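PDB 3NNB: alginate lyase from Bacteroides ovatus, which probably depolymerises the polysaccharide alginate, cutting its glycosidic bonds by beta-elimination. Local coordinates for residues G263-E268 with G276-N281; A225-L230 with E252-A257. All coordinates share one frame; numbering follows the deposited sequence.

Contact 1 (G263-E268 with G276-N281); sequences GKQPLE and GYTIFN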
ATOM      1  N   GLY A 263       2.231  -2.923  23.531  1.00  9.20           N
ATOM      2  CA  GLY A 263       1.625  -2.614  22.247  1.00  9.18           C
ATOM      3  C   GLY A 263       1.953  -1.288  21.601  1.00  9.74           C
ATOM      4  O   GLY A 263       1.631  -1.075  20.454  1.00  9.75           O
ATOM      5  N   LYS A 264       2.595  -0.394  22.325  1.00  8.82           N
ATOM      6  CA  LYS A 264       2.959   0.886  21.753  1.00  7.16           C
ATOM      7  C   LYS A 264       3.963   0.727  20.618  1.00  8.40           C
ATOM      8  O   LYS A 264       4.862  -0.116  20.695  1.00  9.17           O
ATOM      9  CB  LYS A 264       3.536   1.821  22.822  1.00  9.24           C
ATOM     10  CG  LYS A 264       2.533   2.363  23.862  1.00  4.77           C
ATOM     11  CD  LYS A 264       3.128   3.420  24.768  1.00  7.25           C
ATOM     12  CE  LYS A 264       2.140   3.846  25.845  1.00  9.53           C
ATOM     13  NZ  LYS A 264       1.981   2.817  26.883  1.00 13.58           N
ATOM     14  N   GLN A 265       3.844   1.568  19.596  1.00  7.58           N
ATOM     15  CA  GLN A 265       4.832   1.623  18.545  1.00  5.35           C
ATOM     16  C   GLN A 265       5.491   2.998  18.633  1.00  6.20           C
ATOM     17  O   GLN A 265       5.021   3.978  18.024  1.00  7.53           O
ATOM     18  CB  GLN A 265       4.214   1.426  17.156  1.00  6.21           C
ATOM     19  CG  GLN A 265       3.382   0.151  16.996  1.00  5.66           C
ATOM     20  CD  GLN A 265       2.588   0.168  15.701  1.00  8.24           C
ATOM     21  OE1 GLN A 265       3.163   0.379  14.633  1.00  9.77           O
ATOM     22  NE2 GLN A 265       1.276   0.078  15.801  1.00  6.66           N
ATOM     23  N   PRO A 266       6.533   3.096  19.448  1.00  8.87           N
ATOM     24  CA  PRO A 266       7.016   4.434  19.815  1.00  8.36           C
ATOM     25  C   PRO A 266       7.442   5.313  18.654  1.00  8.85           C
ATOM     26  O   PRO A 266       7.303   6.539  18.764  1.00  8.60           O
ATOM     27  CB  PRO A 266       8.216   4.149  20.743  1.00 10.37           C
ATOM     28  CG  PRO A 266       8.464   2.715  20.694  1.00 13.19           C
ATOM     29  CD  PRO A 266       7.243   2.038  20.159  1.00  9.15           C
ATOM     30  N   LEU A 267       7.996   4.734  17.590  1.00  7.06           N
ATOM     31  CA  LEU A 267       8.454   5.564  16.475  1.00  6.07           C
ATOM     32  C   LEU A 267       7.294   6.147  15.668  1.00  8.74           C
ATOM     33  O   LEU A 267       7.465   7.178  15.005  1.00 10.21           O
ATOM     34  CB  LEU A 267       9.403   4.807  15.556  1.00  8.31           C
ATOM     35  CG  LEU A 267      10.689   4.305  16.218  1.00 10.28           C
ATOM     36  CD1 LEU A 267      11.522   3.384  15.273  1.00  9.81           C
ATOM     37  CD2 LEU A 267      11.531   5.506  16.758  1.00 12.71           C
ATOM     38  N   GLU A 268       6.136   5.483  15.717  1.00  6.06           N
ATOM     39  CA  GLU A 268       4.916   6.011  15.125  1.00  7.44           C
ATOM     40  C   GLU A 268       4.215   6.997  16.075  1.00  7.36           C
ATOM     41  O   GLU A 268       3.662   7.996  15.642  1.00  7.98           O
ATOM     42  CB  GLU A 268       3.975   4.885  14.744  1.00  6.99           C
ATOM     43  CG  GLU A 268       4.653   3.719  13.991  1.00  9.62           C
ATOM     44  CD  GLU A 268       5.468   4.162  12.803  1.00 11.08           C
ATOM     45  OE1 GLU A 268       5.126   5.210  12.168  1.00  7.37           O
ATOM     46  OE2 GLU A 268       6.490   3.475  12.529  1.00  7.69           O
ATOM     47  N   GLY A 276      -2.610   8.109  12.830  1.00  5.44           N
ATOM     48  CA  GLY A 276      -2.469   7.698  11.435  1.00  6.50           C
ATOM     49  C   GLY A 276      -1.335   6.721  11.173  1.00  7.68           C
ATOM     50  O   GLY A 276      -1.539   5.719  10.507  1.00  6.76           O
ATOM     51  N   TYR A 277      -0.165   6.985  11.723  1.00  8.78           N
ATOM     52  CA  TYR A 277       0.966   6.099  11.522  1.00  7.42           C
ATOM     53  C   TYR A 277       0.831   4.768  12.302  1.00  7.54           C
ATOM     54  O   TYR A 277       1.321   3.728  11.836  1.00  7.59           O
ATOM     55  CB  TYR A 277       2.288   6.816  11.837  1.00  6.99           C
ATOM     56  CG  TYR A 277       2.782   7.607  10.652  1.00  6.30           C
ATOM     57  CD1 TYR A 277       3.209   6.964   9.515  1.00 10.86           C
ATOM     58  CD2 TYR A 277       2.684   9.011  10.602  1.00  8.22           C
ATOM     59  CE1 TYR A 277       3.634   7.676   8.389  1.00 11.60           C
ATOM     60  CE2 TYR A 277       3.108   9.726   9.458  1.00  7.83           C
ATOM     61  CZ  TYR A 277       3.596   9.052   8.379  1.00 14.11           C
ATOM     62  OH  TYR A 277       3.969   9.745   7.238  1.00 11.93           O
ATOM     63  N   THR A 278       0.236   4.816  13.493  1.00  7.50           N
ATOM     64  CA  THR A 278      -0.048   3.579  14.242  1.00  6.48           C
ATOM     65  C   THR A 278      -0.914   2.670  13.345  1.00  7.75           C
ATOM     66  O   THR A 278      -0.664   1.465  13.210  1.00  8.09           O
ATOM     67  CB  THR A 278      -0.789   3.886  15.538  1.00  5.93           C
ATOM     68  OG1 THR A 278       0.106   4.520  16.474  1.00  7.09           O
ATOM     69  CG2 THR A 278      -1.377   2.606  16.183  1.00  8.48           C
ATOM     70  N   ILE A 279      -1.925   3.249  12.734  1.00  7.94           N
ATOM     71  CA  ILE A 279      -2.832   2.491  11.846  1.00  5.61           C
ATOM     72  C   ILE A 279      -2.159   2.046  10.523  1.00  6.87           C
ATOM     73  O   ILE A 279      -2.355   0.946  10.074  1.00  7.49           O
ATOM     74  CB  ILE A 279      -4.126   3.330  11.570  1.00  6.31           C
ATOM     75  CG1 ILE A 279      -4.931   3.463  12.859  1.00  9.97           C
ATOM     76  CG2 ILE A 279      -4.953   2.722  10.412  1.00  7.43           C
ATOM     77  CD1 ILE A 279      -6.082   4.478  12.775  1.00 11.39           C
ATOM     78  N   PHE A 280      -1.385   2.939   9.927  1.00  6.12           N
ATOM     79  CA  PHE A 280      -0.605   2.660   8.705  1.00  7.08           C
ATOM     80  C   PHE A 280       0.251   1.423   8.922  1.00  7.53           C
ATOM     81  O   PHE A 280       0.216   0.474   8.113  1.00  6.68           O
ATOM     82  CB  PHE A 280       0.272   3.881   8.456  1.00  8.27           C
ATOM     83  CG  PHE A 280       0.980   3.950   7.096  1.00  7.89           C
ATOM     84  CD1 PHE A 280       0.276   4.071   5.914  1.00  8.93           C
ATOM     85  CD2 PHE A 280       2.370   4.006   7.044  1.00  8.67           C
ATOM     86  CE1 PHE A 280       0.950   4.238   4.696  1.00 11.35           C
ATOM     87  CE2 PHE A 280       3.038   4.157   5.849  1.00  8.42           C
ATOM     88  CZ  PHE A 280       2.337   4.279   4.681  1.00  8.06           C
ATOM     89  N   ASN A 281       0.975   1.383  10.032  1.00  8.09           N
ATOM     90  CA  ASN A 281       1.880   0.262  10.306  1.00  6.35           C
ATOM     91  C   ASN A 281       1.093  -1.002  10.626  1.00  7.73           C
ATOM     92  O   ASN A 281       1.422  -2.050  10.141  1.00  8.61           O
ATOM     93  CB  ASN A 281       2.863   0.621  11.433  1.00  6.80           C
ATOM     94  CG  ASN A 281       4.225   0.006  11.275  1.00  7.27           C
ATOM     95  OD1 ASN A 281       4.661  -0.349  10.178  1.00  8.24           O
ATOM     96  ND2 ASN A 281       4.972  -0.044  12.383  1.00  6.42           N
TER
HETATM   97  O   HOH W   1       1.220   2.595  18.503  1.00  8.12           O
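Glu268 lays its side chain over the start of the Tyr277 side chain, OE1 coming 3.3 Å from Tyr277 CB and 3.7 Å from Tyr277 CG. The two chains run roughly at right angles, and the carboxylate plane is turned 40° from the ring. The bend of Glu268 at chi2 (-52°) folds the carboxylate back against helix 274-293, while its CB rests 3.9 Å from Thr278 N. OE2 of the same carboxylate takes a hydrogen bond from the backbone N of Asn221, at the start of helix 221-236, so the acid ties a third element to this corner.

The direct polar link is made by two amides. Asn281 ND2, which also bonds to Gln258 OE1, donates to Gln265 OE1 at 2.9 Å with an N-H...O angle of 154°, so the buried nitrogen meets two side-chain oxygens. The acceptor lies near the Asn281 amide plane, and the two amides are only moderately twisted against each other. Beyond CG the Gln265 chain is extended, which carries its amide across to the helix. At the far side of the Gln265 amide, NE2 packs 3.7 Å from Thr278 CG2.

A water completes the join: it accepts from Gln265 N at 3.0 Å and donates to Thr278 OG1, which also bonds to Ala274 O one turn back. The Tyr277 ring leads away from Glu268, its hydroxyl bonded to that of Tyr69. With Gln265 as N-cap of the short helix 266-269, this is a tight connection between that helix and helix 274-293, consistent with the alpha/alpha-toroid, the ring of helical hairpins of this lyase family.

Contact 2 (A225-L230 with E252-A257); sequences AYDVQL and EKRLFA
Arg254 grips Asp227 side-on in a two-pronged salt bridge: NE donates to OD2 at 2.8 Å with an almost straight N-H...O angle of 174°, and NH2 donates to OD1 at 2.9 Å. The pair spans helices 221-236 and 240-258, which are consecutive in the chain and run roughly antiparallel as a helical hairpin, consistent with the alpha/alpha-toroid of this lyase family; their local axes are 10.8 Å apart at closest approach, with 141° between their directions. At this level the salt bridge carries most of the contact between the two segments.

The fork is not coplanar. OD2 lies in the guanidinium plane, but the carboxylate is turned 65° to it, and both oxygens are met from above the carboxylate plane. Arg254 bends at chi2, and beyond that its extended end presents NE and NH2 to the acid. NH2 has a second acceptor in Gln216 O, at the end of helix 210-216, which helps fix the rotation of the guanidinium. A leucine in place of Arg254 would probably leave the buried Asp227 carboxylate without its charged mate and Gln216 O without this donor.

Packing round the bridge is sparse. The aliphatic stem of Arg254 also lies against the acid, CG 3.3 Å from Asp227 OD2. Asp227 also touches Thr246 and Phe250, earlier on helix 240-258. Tyr226 turns toward the arginine but sends its hydroxyl to Met206 O, its CD1 staying 4.4 Å from Arg254 NH2. The exposed Lys253 lays CD over one guanidinium face, offset toward the rim, and this carbon stands 3.9 Å from Asp227 OD2.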
ATOM      1  N   ALA A 225       7.297  -1.948   5.977  1.00  7.57           N
ATOM      2  CA  ALA A 225       6.699  -1.924   4.659  1.00  7.01           C
ATOM      3  C   ALA A 225       7.642  -2.464   3.577  1.00  7.08           C
ATOM      4  O   ALA A 225       7.189  -3.113   2.626  1.00  8.09           O
ATOM      5  CB  ALA A 225       6.165  -0.495   4.309  1.00  7.50           C
ATOM      6  N   TYR A 226       8.934  -2.228   3.710  1.00  7.94           N
ATOM      7  CA  TYR A 226       9.913  -2.765   2.733  1.00  7.01           C
ATOM      8  C   TYR A 226       9.773  -4.260   2.653  1.00  8.81           C
ATOM      9  O   TYR A 226       9.729  -4.824   1.575  1.00  8.69           O
ATOM     10  CB  TYR A 226      11.322  -2.369   3.124  1.00  7.09           C
ATOM     11  CG  TYR A 226      12.392  -2.999   2.245  1.00  6.31           C
ATOM     12  CD1 TYR A 226      12.857  -4.271   2.515  1.00 10.23           C
ATOM     13  CD2 TYR A 226      12.904  -2.321   1.130  1.00 12.24           C
ATOM     14  CE1 TYR A 226      13.843  -4.869   1.740  1.00 10.35           C
ATOM     15  CE2 TYR A 226      13.908  -2.911   0.326  1.00 14.03           C
ATOM     16  CZ  TYR A 226      14.372  -4.174   0.638  1.00 14.96           C
ATOM     17  OH  TYR A 226      15.368  -4.845  -0.097  1.00 17.68           O
ATOM     18  N   ASP A 227       9.703  -4.901   3.813  1.00  8.73           N
ATOM     19  CA  ASP A 227       9.619  -6.372   3.835  1.00  7.72           C
ATOM     20  C   ASP A 227       8.337  -6.868   3.166  1.00  6.70           C
ATOM     21  O   ASP A 227       8.340  -7.861   2.452  1.00  7.32           O
ATOM     22  CB  ASP A 227       9.690  -6.915   5.252  1.00  7.68           C
ATOM     23  CG  ASP A 227      11.088  -6.911   5.824  1.00 10.45           C
ATOM     24  OD1 ASP A 227      12.043  -6.446   5.173  1.00 10.84           O
ATOM     25  OD2 ASP A 227      11.241  -7.386   6.977  1.00  8.36           O
ATOM     26  N   VAL A 228       7.205  -6.212   3.456  1.00  7.17           N
ATOM     27  CA  VAL A 228       5.945  -6.596   2.804  1.00  6.44           C
ATOM     28  C   VAL A 228       6.039  -6.515   1.280  1.00  6.43           C
ATOM     29  O   VAL A 228       5.623  -7.430   0.566  1.00  7.80           O
ATOM     30  CB  VAL A 228       4.714  -5.771   3.314  1.00  6.56           C
ATOM     31  CG1 VAL A 228       3.426  -6.292   2.703  1.00  9.65           C
ATOM     32  CG2 VAL A 228       4.630  -5.837   4.839  1.00  8.46           C
ATOM     33  N   GLN A 229       6.602  -5.416   0.797  1.00  6.60           N
ATOM     34  CA  GLN A 229       6.699  -5.213  -0.641  1.00  6.35           C
ATOM     35  C   GLN A 229       7.659  -6.248  -1.221  1.00  8.15           C
ATOM     36  O   GLN A 229       7.349  -6.879  -2.215  1.00  8.11           O
ATOM     37  CB  GLN A 229       7.253  -3.806  -0.932  1.00  5.61           C
ATOM     38  CG  GLN A 229       6.362  -2.654  -0.517  1.00  6.50           C
ATOM     39  CD  GLN A 229       6.777  -1.358  -1.208  1.00  9.80           C
ATOM     40  OE1 GLN A 229       6.599  -1.220  -2.427  1.00  8.64           O
ATOM     41  NE2 GLN A 229       7.297  -0.382  -0.428  1.00  9.16           N
ATOM     42  N   LEU A 230       8.817  -6.455  -0.584  1.00  7.41           N
ATOM     43  CA  LEU A 230       9.769  -7.457  -1.108  1.00  8.01           C
ATOM     44  C   LEU A 230       9.087  -8.839  -1.216  1.00  8.00           C
ATOM     45  O   LEU A 230       9.223  -9.563  -2.220  1.00  7.49           O
ATOM     46  CB  LEU A 230      11.022  -7.526  -0.238  1.00  8.23           C
ATOM     47  CG  LEU A 230      12.147  -8.420  -0.794  1.00  7.04           C
ATOM     48  CD1 LEU A 230      12.793  -7.757  -2.019  1.00 12.34           C
ATOM     49  CD2 LEU A 230      13.189  -8.680   0.333  1.00 10.32           C
ATOM     50  N   GLU A 252      11.068 -11.152  14.231  1.00 10.53           N
ATOM     51  CA  GLU A 252      12.202 -10.622  14.976  0.50 11.54           C
ATOM     52  C   GLU A 252      12.704  -9.303  14.404  1.00 10.23           C
ATOM     53  O   GLU A 252      13.018  -8.397  15.148  1.00 12.76           O
ATOM     54  CB  GLU A 252      13.351 -11.644  15.040  0.50 13.98           C
ATOM     55  CG  GLU A 252      13.032 -12.846  15.909  0.50 24.03           C
ATOM     56  CD  GLU A 252      14.170 -13.854  15.973  0.50 29.26           C
ATOM     57  OE1 GLU A 252      15.340 -13.446  16.137  0.50 29.36           O
ATOM     58  OE2 GLU A 252      13.879 -15.057  15.873  0.50 38.54           O
ATOM     59  N   LYS A 253      12.741  -9.173  13.073  1.00  9.96           N
ATOM     60  CA  LYS A 253      13.301  -7.987  12.443  1.00  9.19           C
ATOM     61  C   LYS A 253      12.399  -6.763  12.553  1.00 10.40           C
ATOM     62  O   LYS A 253      12.898  -5.628  12.729  1.00 10.34           O
ATOM     63  CB  LYS A 253      13.591  -8.261  10.973  1.00 11.67           C
ATOM     64  CG  LYS A 253      14.427  -7.194  10.286  1.00 15.21           C
ATOM     65  CD  LYS A 253      14.709  -7.560   8.801  1.00 16.84           C
ATOM     66  CE  LYS A 253      15.525  -8.816   8.633  1.00 24.63           C
ATOM     67  NZ  LYS A 253      16.842  -8.708   9.351  1.00 38.64           N
ATOM     68  N   ARG A 254      11.088  -7.004  12.497  1.00  7.22           N
ATOM     69  CA  ARG A 254      10.106  -5.909  12.384  1.00  8.84           C
ATOM     70  C   ARG A 254       9.142  -5.857  13.580  1.00  8.90           C
ATOM     71  O   ARG A 254       9.081  -4.865  14.287  1.00  9.88           O
ATOM     72  CB  ARG A 254       9.308  -5.991  11.077  1.00  9.21           C
ATOM     73  CG  ARG A 254      10.164  -6.090   9.832  1.00  8.12           C
ATOM     74  CD  ARG A 254      11.140  -4.920   9.657  1.00  6.63           C
ATOM     75  NE  ARG A 254      11.948  -5.137   8.459  1.00  8.12           N
ATOM     76  CZ  ARG A 254      12.909  -4.325   8.037  1.00  8.35           C
ATOM     77  NH1 ARG A 254      13.264  -3.271   8.739  1.00 10.57           N
ATOM     78  NH2 ARG A 254      13.519  -4.590   6.902  1.00  9.37           N
ATOM     79  N   LEU A 255       8.404  -6.935  13.837  1.00  7.45           N
ATOM     80  CA  LEU A 255       7.385  -6.867  14.874  1.00  8.24           C
ATOM     81  C   LEU A 255       7.978  -6.640  16.255  1.00  9.01           C
ATOM     82  O   LEU A 255       7.499  -5.821  17.018  1.00  9.35           O
ATOM     83  CB  LEU A 255       6.520  -8.150  14.925  1.00 10.31           C
ATOM     84  CG  LEU A 255       5.728  -8.436  13.646  1.00  7.10           C
ATOM     85  CD1 LEU A 255       4.970  -9.740  13.787  1.00  7.18           C
ATOM     86  CD2 LEU A 255       4.784  -7.264  13.213  1.00  9.06           C
ATOM     87  N   PHE A 256       9.005  -7.412  16.608  1.00  8.68           N
ATOM     88  CA  PHE A 256       9.498  -7.353  17.988  1.00  8.28           C
ATOM     89  C   PHE A 256      10.401  -6.127  18.185  1.00  9.92           C
ATOM     90  O   PHE A 256      10.679  -5.727  19.330  1.00 11.96           O
ATOM     91  CB  PHE A 256      10.227  -8.644  18.395  1.00  8.72           C
ATOM     92  CG  PHE A 256       9.419  -9.924  18.204  1.00  8.60           C
ATOM     93  CD1 PHE A 256       8.027  -9.929  18.157  1.00 11.14           C
ATOM     94  CD2 PHE A 256      10.081 -11.146  18.070  1.00 13.13           C
ATOM     95  CE1 PHE A 256       7.304 -11.114  17.961  1.00 12.05           C
ATOM     96  CE2 PHE A 256       9.346 -12.331  17.887  1.00 12.82           C
ATOM     97  CZ  PHE A 256       7.989 -12.307  17.838  1.00 10.86           C
ATOM     98  N   ALA A 257      10.879  -5.564  17.088  1.00  9.31           N
ATOM     99  CA  ALA A 257      11.687  -4.365  17.128  1.00  9.27           C
ATOM    100  C   ALA A 257      10.787  -3.127  17.344  1.00 10.56           C
ATOM    101  O   ALA A 257      11.160  -2.222  18.085  1.00 11.87           O
ATOM    102  CB  ALA A 257      12.483  -4.221  15.841  1.00 12.25           C
TER

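How the contacts relate
Both contacts are largely buried, with centres 14 Å apart and nearest atoms about 5 Å apart, so they adjoin without touching. They follow in series along the chain: contact 2 joins helices 221-236 and 240-258, and contact 1 joins the next two, 266-269 and 274-293. The helices of contact 2 also reach contact 1, through Asn221 at the head of the first and Gln258 at the end of the second. Their chemistry differs: contact 2 pins two long, roughly antiparallel helices with one charged pair, with exposed Lys253 at its border, whereas contact 1, between close neighbours in sequence, relies on neutral amides, a water and a carboxylate directed to a backbone N-H.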